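Local coordinates for protein beta-galactosidase (Streptococcus pneumoniae, PDB 4CU9) that hydrolyses terminal beta-galactosides as a multimodular streptococcal surface enzyme, the fragment here being a calcium-bearing carbohydrate-binding module that probably recognises galactose-containing glycans, at residues 18-27 with 110-120; 37-48 with 174-182. One frame throughout, in Å; residues are numbered along the deposited sequence. Where two conformers were deposited one is given.

Contact 1: 18-27 with 110-120; sequences QAFASATNDI and VPTYYSNYQAY. With EDO (1,2-ethanediol), chain D.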
# COMPACT_ATOMS: atom_id res chain seq x y z
N GLN A 18 -8.99 -3.34 -5.35
CA GLN A 18 -9.09 -3.44 -3.90
C GLN A 18 -7.77 -3.12 -3.22
O GLN A 18 -6.76 -3.81 -3.45
CB GLN A 18 -9.53 -4.86 -3.50
CG GLN A 18 -9.64 -5.04 -2.00
CD GLN A 18 -10.71 -4.13 -1.39
OE1 GLN A 18 -11.89 -4.26 -1.70
NE2 GLN A 18 -10.30 -3.17 -0.57
N ALA A 19 -7.77 -2.07 -2.38
CA ALA A 19 -6.60 -1.69 -1.66
C ALA A 19 -6.46 -2.66 -0.50
O ALA A 19 -7.44 -3.24 -0.03
CB ALA A 19 -6.70 -0.27 -1.15
N PHE A 20 -5.22 -2.92 -0.12
CA PHE A 20 -4.93 -3.81 1.02
C PHE A 20 -3.73 -3.34 1.79
O PHE A 20 -2.83 -2.64 1.23
CB PHE A 20 -4.78 -5.28 0.60
CG PHE A 20 -3.54 -5.54 -0.18
CD1 PHE A 20 -3.52 -5.33 -1.54
CD2 PHE A 20 -2.38 -5.87 0.48
CE1 PHE A 20 -2.33 -5.54 -2.25
CE2 PHE A 20 -1.20 -6.06 -0.21
CZ PHE A 20 -1.19 -5.88 -1.57
N ALA A 21 -3.65 -3.78 3.05
CA ALA A 21 -2.50 -3.54 3.89
C ALA A 21 -2.20 -4.64 4.90
O ALA A 21 -3.10 -5.35 5.35
CB ALA A 21 -2.61 -2.19 4.59
N SER A 22 -0.92 -4.79 5.22
CA SER A 22 -0.51 -5.71 6.28
C SER A 22 -1.11 -5.33 7.65
O SER A 22 -1.42 -6.23 8.45
CB SER A 22 1.02 -5.80 6.36
OG SER A 22 1.64 -4.57 6.65
N ALA A 23 -1.18 -4.03 7.92
CA ALA A 23 -1.80 -3.49 9.13
C ALA A 23 -2.45 -2.14 8.89
O ALA A 23 -1.98 -1.39 8.06
CB ALA A 23 -0.79 -3.35 10.24
N THR A 24 -3.49 -1.81 9.66
CA THR A 24 -4.16 -0.54 9.49
C THR A 24 -4.73 -0.13 10.85
O THR A 24 -5.20 -0.99 11.60
CB THR A 24 -5.32 -0.62 8.47
OG1 THR A 24 -4.85 -0.96 7.16
CG2 THR A 24 -6.12 0.66 8.37
N ASN A 25 -4.70 1.16 11.14
CA ASN A 25 -5.34 1.74 12.33
C ASN A 25 -6.85 1.93 12.09
O ASN A 25 -7.35 3.05 12.00
CB ASN A 25 -4.66 3.05 12.67
CG ASN A 25 -5.29 3.77 13.84
OD1 ASN A 25 -5.59 3.16 14.86
ND2 ASN A 25 -5.45 5.06 13.70
N ASP A 26 -7.56 0.83 11.94
CA ASP A 26 -9.01 0.87 11.73
C ASP A 26 -9.76 -0.02 12.72
O ASP A 26 -10.92 -0.37 12.48
CB ASP A 26 -9.38 0.48 10.28
CG ASP A 26 -8.97 -0.94 9.93
OD1 ASP A 26 -8.46 -1.67 10.82
OD2 ASP A 26 -9.22 -1.32 8.77
N ILE A 27 -9.10 -0.41 13.80
CA ILE A 27 -9.68 -1.33 14.77
C ILE A 27 -10.41 -0.56 15.88
O ILE A 27 -11.52 -0.91 16.27
CB ILE A 27 -8.57 -2.19 15.41
CG1 ILE A 27 -7.85 -3.04 14.35
CG2 ILE A 27 -9.15 -3.08 16.50
CD1 ILE A 27 -8.81 -3.76 13.44
N VAL A 110 -9.22 -12.01 -2.55
CA VAL A 110 -9.12 -10.83 -1.67
C VAL A 110 -9.21 -11.32 -0.23
O VAL A 110 -10.12 -12.08 0.12
CB VAL A 110 -10.25 -9.82 -1.93
CG1 VAL A 110 -10.19 -8.72 -0.89
CG2 VAL A 110 -10.10 -9.24 -3.34
N PRO A 111 -8.26 -10.90 0.62
CA PRO A 111 -8.37 -11.28 2.00
C PRO A 111 -9.70 -10.79 2.62
O PRO A 111 -10.24 -9.72 2.27
CB PRO A 111 -7.22 -10.55 2.67
CG PRO A 111 -6.18 -10.32 1.59
CD PRO A 111 -7.01 -10.13 0.33
N THR A 112 -10.23 -11.58 3.54
CA THR A 112 -11.34 -11.08 4.34
C THR A 112 -10.91 -9.84 5.13
O THR A 112 -11.55 -8.79 5.10
CB THR A 112 -11.86 -12.17 5.28
OG1 THR A 112 -12.38 -13.24 4.48
CG2 THR A 112 -13.00 -11.61 6.13
N TYR A 113 -9.78 -9.97 5.80
CA TYR A 113 -9.20 -8.90 6.60
C TYR A 113 -8.16 -8.20 5.76
O TYR A 113 -6.96 -8.26 6.04
CB TYR A 113 -8.59 -9.45 7.89
CG TYR A 113 -9.67 -9.93 8.88
CD1 TYR A 113 -10.27 -9.03 9.74
CD2 TYR A 113 -10.08 -11.25 8.92
CE1 TYR A 113 -11.25 -9.44 10.64
CE2 TYR A 113 -11.06 -11.68 9.82
CZ TYR A 113 -11.65 -10.77 10.67
OH TYR A 113 -12.63 -11.13 11.56
N TYR A 114 -8.64 -7.53 4.71
CA TYR A 114 -7.73 -6.96 3.72
C TYR A 114 -6.95 -5.75 4.25
O TYR A 114 -5.92 -5.42 3.70
CB TYR A 114 -8.46 -6.65 2.41
CG TYR A 114 -9.60 -5.69 2.53
CD1 TYR A 114 -9.37 -4.32 2.58
CD2 TYR A 114 -10.93 -6.14 2.56
CE1 TYR A 114 -10.39 -3.42 2.65
CE2 TYR A 114 -11.97 -5.23 2.61
CZ TYR A 114 -11.70 -3.87 2.68
OH TYR A 114 -12.71 -2.95 2.73
N SER A 115 -7.40 -5.14 5.34
CA SER A 115 -6.66 -4.01 5.96
C SER A 115 -5.69 -4.44 7.04
O SER A 115 -4.88 -3.64 7.53
CB SER A 115 -7.63 -3.01 6.56
OG SER A 115 -8.17 -3.52 7.77
N ASN A 116 -5.76 -5.70 7.45
CA ASN A 116 -4.97 -6.20 8.54
C ASN A 116 -4.63 -7.67 8.34
O ASN A 116 -4.83 -8.51 9.23
CB ASN A 116 -5.70 -5.99 9.86
CG ASN A 116 -5.48 -4.63 10.44
OD1 ASN A 116 -4.40 -4.33 10.88
ND2 ASN A 116 -6.52 -3.79 10.43
N TYR A 117 -4.05 -7.99 7.17
CA TYR A 117 -3.83 -9.38 6.86
C TYR A 117 -2.81 -10.01 7.76
O TYR A 117 -2.90 -11.21 8.02
CB TYR A 117 -3.54 -9.65 5.39
CG TYR A 117 -2.23 -9.18 4.85
CD1 TYR A 117 -1.02 -9.78 5.24
CD2 TYR A 117 -2.19 -8.15 3.94
CE1 TYR A 117 0.20 -9.35 4.71
CE2 TYR A 117 -0.98 -7.71 3.42
CZ TYR A 117 0.21 -8.32 3.80
OH TYR A 117 1.39 -7.86 3.28
N GLN A 118 -1.85 -9.23 8.26
CA GLN A 118 -0.78 -9.86 9.05
C GLN A 118 -1.29 -10.45 10.35
O GLN A 118 -0.96 -11.60 10.68
CB GLN A 118 0.37 -8.91 9.33
CG GLN A 118 1.60 -9.68 9.75
CD GLN A 118 2.86 -8.92 9.45
OE1 GLN A 118 3.13 -7.89 10.05
NE2 GLN A 118 3.63 -9.42 8.52
N ALA A 119 -2.11 -9.69 11.07
CA ALA A 119 -2.66 -10.07 12.38
C ALA A 119 -3.87 -10.98 12.24
O ALA A 119 -4.06 -11.91 13.02
CB ALA A 119 -3.06 -8.84 13.16
N TYR A 120 -4.68 -10.71 11.23
CA TYR A 120 -6.00 -11.32 11.19
C TYR A 120 -6.20 -12.34 10.11
O TYR A 120 -7.20 -13.06 10.13
CB TYR A 120 -7.04 -10.24 11.07
CG TYR A 120 -7.14 -9.41 12.32
CD1 TYR A 120 -7.24 -10.01 13.59
CD2 TYR A 120 -7.13 -8.04 12.24
CE1 TYR A 120 -7.35 -9.23 14.74
CE2 TYR A 120 -7.22 -7.26 13.37
CZ TYR A 120 -7.34 -7.85 14.61
OH TYR A 120 -7.43 -7.02 15.70
C1 EDO D . 4.38 -9.58 4.80
O1 EDO D . 3.67 -8.39 4.39
C2 EDO D . 5.03 -10.38 3.66
O2 EDO D . 6.24 -9.74 3.25
O HOH W 1 -2.19 -6.77 10.88
O HOH W 2 2.46 -4.76 9.10
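The type I turn Tyr113-Asn116 and the short helix 117-120 clasp the end of strand 18-21 and the loop after it, on one side of the beta-sandwich of this carbohydrate-binding module. Ser115 and Asn116 meet Thr24 and Asp26. Ser115 OG donates to the syn lone pair of Asp26 OD2 at 2.6 Å, while Thr24 OG1, also bonded by Trp49, reaches a lone pair of Ser115 O at 2.7 Å. The Asn116 amide grips the backbone of Thr24 twice: OD1 takes Thr24 N at 2.9 Å from well above the carbonyl plane, and ND2 gives a weak bond to Thr24 O. Farther along, Ser22 CA lies over one face of the Tyr117 ring, 3.6 Å from its centroid, a CH-pi contact, and Phe20 CD2 meets the edge of that ring. Gln18, bent at chi2 (62°), brings NE2 over a face of Tyr114, 3.2 Å from CE1; the same amide bonds Ala19 O and Asp36, which also binds Tyr114 OH. Backbone bonds, such as Ala21 N to Tyr114 O at 2.9 Å, join the segments directly. These directional bonds, most ending on main-chain atoms, hold the loop's path, while the Tyr117 and Tyr114 rings pack beside them.

Contact 2: 37-48 with 174-182; sequences YLNDGDHSENRR and VAMIEMTFL. With CA (calcium ion), chain C.
Glu178 passes its CB and CG beside the His43 ring, CB lying 3.5 Å from His43 CE1, before its carboxylate turns in to the calcium ion. The side chain of Glu178 leaves with CG anti to the backbone N (chi1 -164°) and bends at chi2, which carries OE1 to within 2.2 Å of the metal. The other oxygen, OE2, accepts from Gly41 N at 2.9 Å, on the syn side but out of the carboxylate plane, so both oxygens are held and the rotation of the group is set. Asp40 OD1 binds the metal too, its carboxylate nearly coplanar with that of Glu178, and the backbone oxygens of Tyr37, Asp42 and Ile177 and one water complete six ligands. The cation probably offsets the mutual repulsion of these close-set oxygens. In the second shell, Arg47 grips Asp40 OD2 side-on through NE and NH2, and the water donates to Asp42 OD2 and Arg47 O. Farther from the ion, aliphatic groups pack: Ile177 CG2 presses on His43 CA at 3.4 Å, and Leu38 CD2 meets Met176 CB at 3.6 Å. A backbone bond runs from Met179 N to Leu38 O at 2.8 Å. The loop wraps round the corner of strand 173-182 at Ile177, where Ile177 and Glu178 form a classic beta bulge opposite His85 of strand 73-86, while Met176 packs on that strand and on strand 160-166.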
# COMPACT_ATOMS: atom_id res chain seq x y z
N TYR A 37 -9.21 4.22 1.57
CA TYR A 37 -8.91 5.58 1.16
C TYR A 37 -7.69 5.66 0.25
O TYR A 37 -7.47 6.70 -0.38
CB TYR A 37 -8.69 6.50 2.36
CG TYR A 37 -9.90 6.71 3.24
CD1 TYR A 37 -11.18 6.65 2.71
CD2 TYR A 37 -9.77 6.98 4.60
CE1 TYR A 37 -12.31 6.83 3.50
CE2 TYR A 37 -10.90 7.20 5.40
CZ TYR A 37 -12.17 7.12 4.83
OH TYR A 37 -13.34 7.29 5.58
N LEU A 38 -6.92 4.57 0.14
CA LEU A 38 -5.75 4.52 -0.72
C LEU A 38 -6.05 4.62 -2.22
O LEU A 38 -5.23 5.14 -2.97
CB LEU A 38 -4.97 3.23 -0.55
CG LEU A 38 -4.11 3.07 0.70
CD1 LEU A 38 -3.38 1.74 0.60
CD2 LEU A 38 -3.10 4.18 0.81
N ASN A 39 -7.20 4.10 -2.65
CA ASN A 39 -7.53 4.15 -4.08
C ASN A 39 -8.88 4.70 -4.42
O ASN A 39 -9.52 4.23 -5.35
CB ASN A 39 -7.33 2.78 -4.73
CG ASN A 39 -8.32 1.75 -4.23
OD1 ASN A 39 -8.84 1.88 -3.14
ND2 ASN A 39 -8.58 0.71 -5.03
N ASP A 40 -9.31 5.72 -3.69
CA ASP A 40 -10.64 6.30 -3.92
C ASP A 40 -10.60 7.55 -4.80
O ASP A 40 -11.59 8.22 -4.99
CB ASP A 40 -11.32 6.60 -2.58
CG ASP A 40 -10.61 7.64 -1.78
OD1 ASP A 40 -9.53 8.15 -2.15
OD2 ASP A 40 -11.13 7.97 -0.72
N GLY A 41 -9.42 7.89 -5.32
CA GLY A 41 -9.31 9.10 -6.13
C GLY A 41 -9.26 10.40 -5.34
O GLY A 41 -8.97 11.45 -5.93
N ASP A 42 -9.55 10.34 -4.03
CA ASP A 42 -9.66 11.51 -3.19
C ASP A 42 -8.28 11.81 -2.60
O ASP A 42 -7.55 10.91 -2.23
CB ASP A 42 -10.71 11.28 -2.09
CG ASP A 42 -10.62 12.30 -0.98
OD1 ASP A 42 -11.25 13.36 -1.10
OD2 ASP A 42 -9.86 12.06 -0.00
N HIS A 43 -7.95 13.10 -2.52
CA HIS A 43 -6.68 13.52 -1.96
C HIS A 43 -6.86 14.41 -0.73
O HIS A 43 -6.01 15.20 -0.43
CB HIS A 43 -5.80 14.17 -3.03
CG HIS A 43 -5.36 13.21 -4.09
ND1 HIS A 43 -4.12 12.60 -4.09
CD2 HIS A 43 -6.00 12.73 -5.18
CE1 HIS A 43 -4.02 11.79 -5.13
NE2 HIS A 43 -5.15 11.85 -5.81
N SER A 44 -7.96 14.22 0.02
CA SER A 44 -8.18 14.94 1.26
C SER A 44 -7.24 14.40 2.34
O SER A 44 -7.16 13.18 2.54
CB SER A 44 -9.63 14.76 1.75
OG SER A 44 -10.56 15.03 0.72
N GLU A 45 -6.60 15.29 3.07
CA GLU A 45 -5.73 14.93 4.20
C GLU A 45 -6.45 14.20 5.31
O GLU A 45 -5.83 13.44 6.07
CB GLU A 45 -5.01 16.18 4.76
CG GLU A 45 -4.16 16.85 3.70
CD GLU A 45 -3.21 17.91 4.23
OE1 GLU A 45 -3.25 18.25 5.43
OE2 GLU A 45 -2.42 18.43 3.40
N ASN A 46 -7.76 14.38 5.38
CA ASN A 46 -8.57 13.75 6.42
C ASN A 46 -9.11 12.37 6.07
O ASN A 46 -9.81 11.76 6.88
CB ASN A 46 -9.71 14.69 6.82
CG ASN A 46 -9.21 15.89 7.59
OD1 ASN A 46 -9.47 17.04 7.23
ND2 ASN A 46 -8.47 15.63 8.67
N ARG A 47 -8.78 11.88 4.87
CA ARG A 47 -9.10 10.52 4.47
C ARG A 47 -7.80 9.80 4.13
O ARG A 47 -7.35 9.79 2.99
CB ARG A 47 -10.03 10.53 3.27
CG ARG A 47 -11.42 11.09 3.55
CD ARG A 47 -12.20 11.32 2.26
NE ARG A 47 -12.37 10.09 1.46
CZ ARG A 47 -13.41 9.24 1.57
NH1 ARG A 47 -14.37 9.46 2.46
NH2 ARG A 47 -13.49 8.17 0.78
N ARG A 48 -7.19 9.20 5.13
CA ARG A 48 -5.90 8.55 4.92
C ARG A 48 -5.90 7.12 5.45
O ARG A 48 -6.74 6.74 6.27
CB ARG A 48 -4.80 9.35 5.58
CG ARG A 48 -5.02 9.50 7.07
CD ARG A 48 -4.39 10.74 7.61
NE ARG A 48 -4.62 10.80 9.05
CZ ARG A 48 -5.30 11.76 9.68
NH1 ARG A 48 -5.82 12.79 9.03
NH2 ARG A 48 -5.43 11.70 10.99
N VAL A 174 3.32 4.78 9.11
CA VAL A 174 3.31 5.39 7.78
C VAL A 174 1.89 5.86 7.50
O VAL A 174 0.91 5.21 7.92
CB VAL A 174 3.79 4.39 6.69
CG1 VAL A 174 3.79 5.01 5.27
CG2 VAL A 174 5.17 3.88 7.03
N ALA A 175 1.77 6.98 6.79
CA ALA A 175 0.47 7.49 6.39
C ALA A 175 0.41 7.85 4.91
O ALA A 175 1.38 8.40 4.34
CB ALA A 175 0.10 8.71 7.23
N MET A 176 -0.69 7.47 4.26
CA MET A 176 -0.88 7.72 2.85
C MET A 176 -2.27 8.14 2.53
O MET A 176 -3.26 7.63 3.10
CB MET A 176 -0.57 6.48 1.96
CG MET A 176 0.78 5.86 2.14
SD MET A 176 1.16 4.55 0.93
CE MET A 176 1.36 5.46 -0.56
N ILE A 177 -2.35 9.03 1.55
CA ILE A 177 -3.62 9.53 1.06
C ILE A 177 -4.06 8.86 -0.23
O ILE A 177 -5.24 8.76 -0.50
CB ILE A 177 -3.53 11.07 0.89
CG1 ILE A 177 -3.46 11.71 2.27
CG2 ILE A 177 -4.69 11.64 0.10
CD1 ILE A 177 -2.85 13.11 2.22
N GLU A 178 -3.09 8.46 -1.05
CA GLU A 178 -3.40 7.78 -2.29
C GLU A 178 -2.23 6.93 -2.75
O GLU A 178 -1.07 7.27 -2.55
CB GLU A 178 -3.83 8.78 -3.38
CG GLU A 178 -4.53 8.14 -4.58
CD GLU A 178 -5.98 7.77 -4.35
OE1 GLU A 178 -6.55 8.07 -3.26
OE2 GLU A 178 -6.58 7.19 -5.28
N MET A 179 -2.58 5.81 -3.36
CA MET A 179 -1.58 4.93 -3.98
C MET A 179 -2.22 4.44 -5.27
O MET A 179 -3.32 3.89 -5.22
CB MET A 179 -1.28 3.76 -3.06
CG MET A 179 -0.45 2.67 -3.67
SD MET A 179 -0.19 1.28 -2.60
CE MET A 179 0.62 1.93 -1.17
N THR A 180 -1.52 4.60 -6.38
CA THR A 180 -2.04 4.24 -7.70
C THR A 180 -0.95 3.53 -8.51
O THR A 180 0.26 3.88 -8.40
CB THR A 180 -2.47 5.51 -8.48
OG1 THR A 180 -3.20 6.38 -7.62
CG2 THR A 180 -3.36 5.16 -9.62
N PHE A 181 -1.38 2.57 -9.32
CA PHE A 181 -0.52 1.91 -10.29
C PHE A 181 -1.11 2.14 -11.67
O PHE A 181 -2.34 2.08 -11.81
CB PHE A 181 -0.38 0.43 -9.98
CG PHE A 181 0.21 0.19 -8.62
CD1 PHE A 181 1.58 0.30 -8.42
CD2 PHE A 181 -0.62 -0.01 -7.53
CE1 PHE A 181 2.11 0.12 -7.15
CE2 PHE A 181 -0.09 -0.18 -6.25
CZ PHE A 181 1.28 -0.08 -6.07
N LEU A 182 -0.27 2.35 -12.68
CA LEU A 182 -0.79 2.72 -14.00
C LEU A 182 -0.06 2.02 -15.13
O LEU A 182 1.07 1.63 -14.98
CB LEU A 182 -0.70 4.22 -14.19
CG LEU A 182 -1.48 5.13 -13.23
CD1 LEU A 182 -1.20 6.58 -13.56
CD2 LEU A 182 -2.99 4.87 -13.26
CA CA C . -7.40 8.74 -1.31
O HOH W 3 -8.17 9.93 0.52

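How the contacts relate
Both contacts pin irregular chain to the same curled sheet, and both are partly buried, but the chemistry differs. Contact 1 relies on hydrogen bonds among hydroxyl, amide and carboxylate side chains and the main chain, with aromatic rings alongside and exposed residues at its helical end; contact 2 gathers acidic groups and carbonyl oxygens round a cation, with an apolar layer of leucine, methionine and isoleucine behind it. Their centres lie about 16 Å apart, and they meet where Ala19 CB packs 3.6 Å from Asn39 OD1 and against Leu38. The segments alternate along the chain, which ties the two regions together. Contact 1 exemplifies ordering chiefly by hydrogen bonds, contact 2 metal coordination with hydrogen bonds in support.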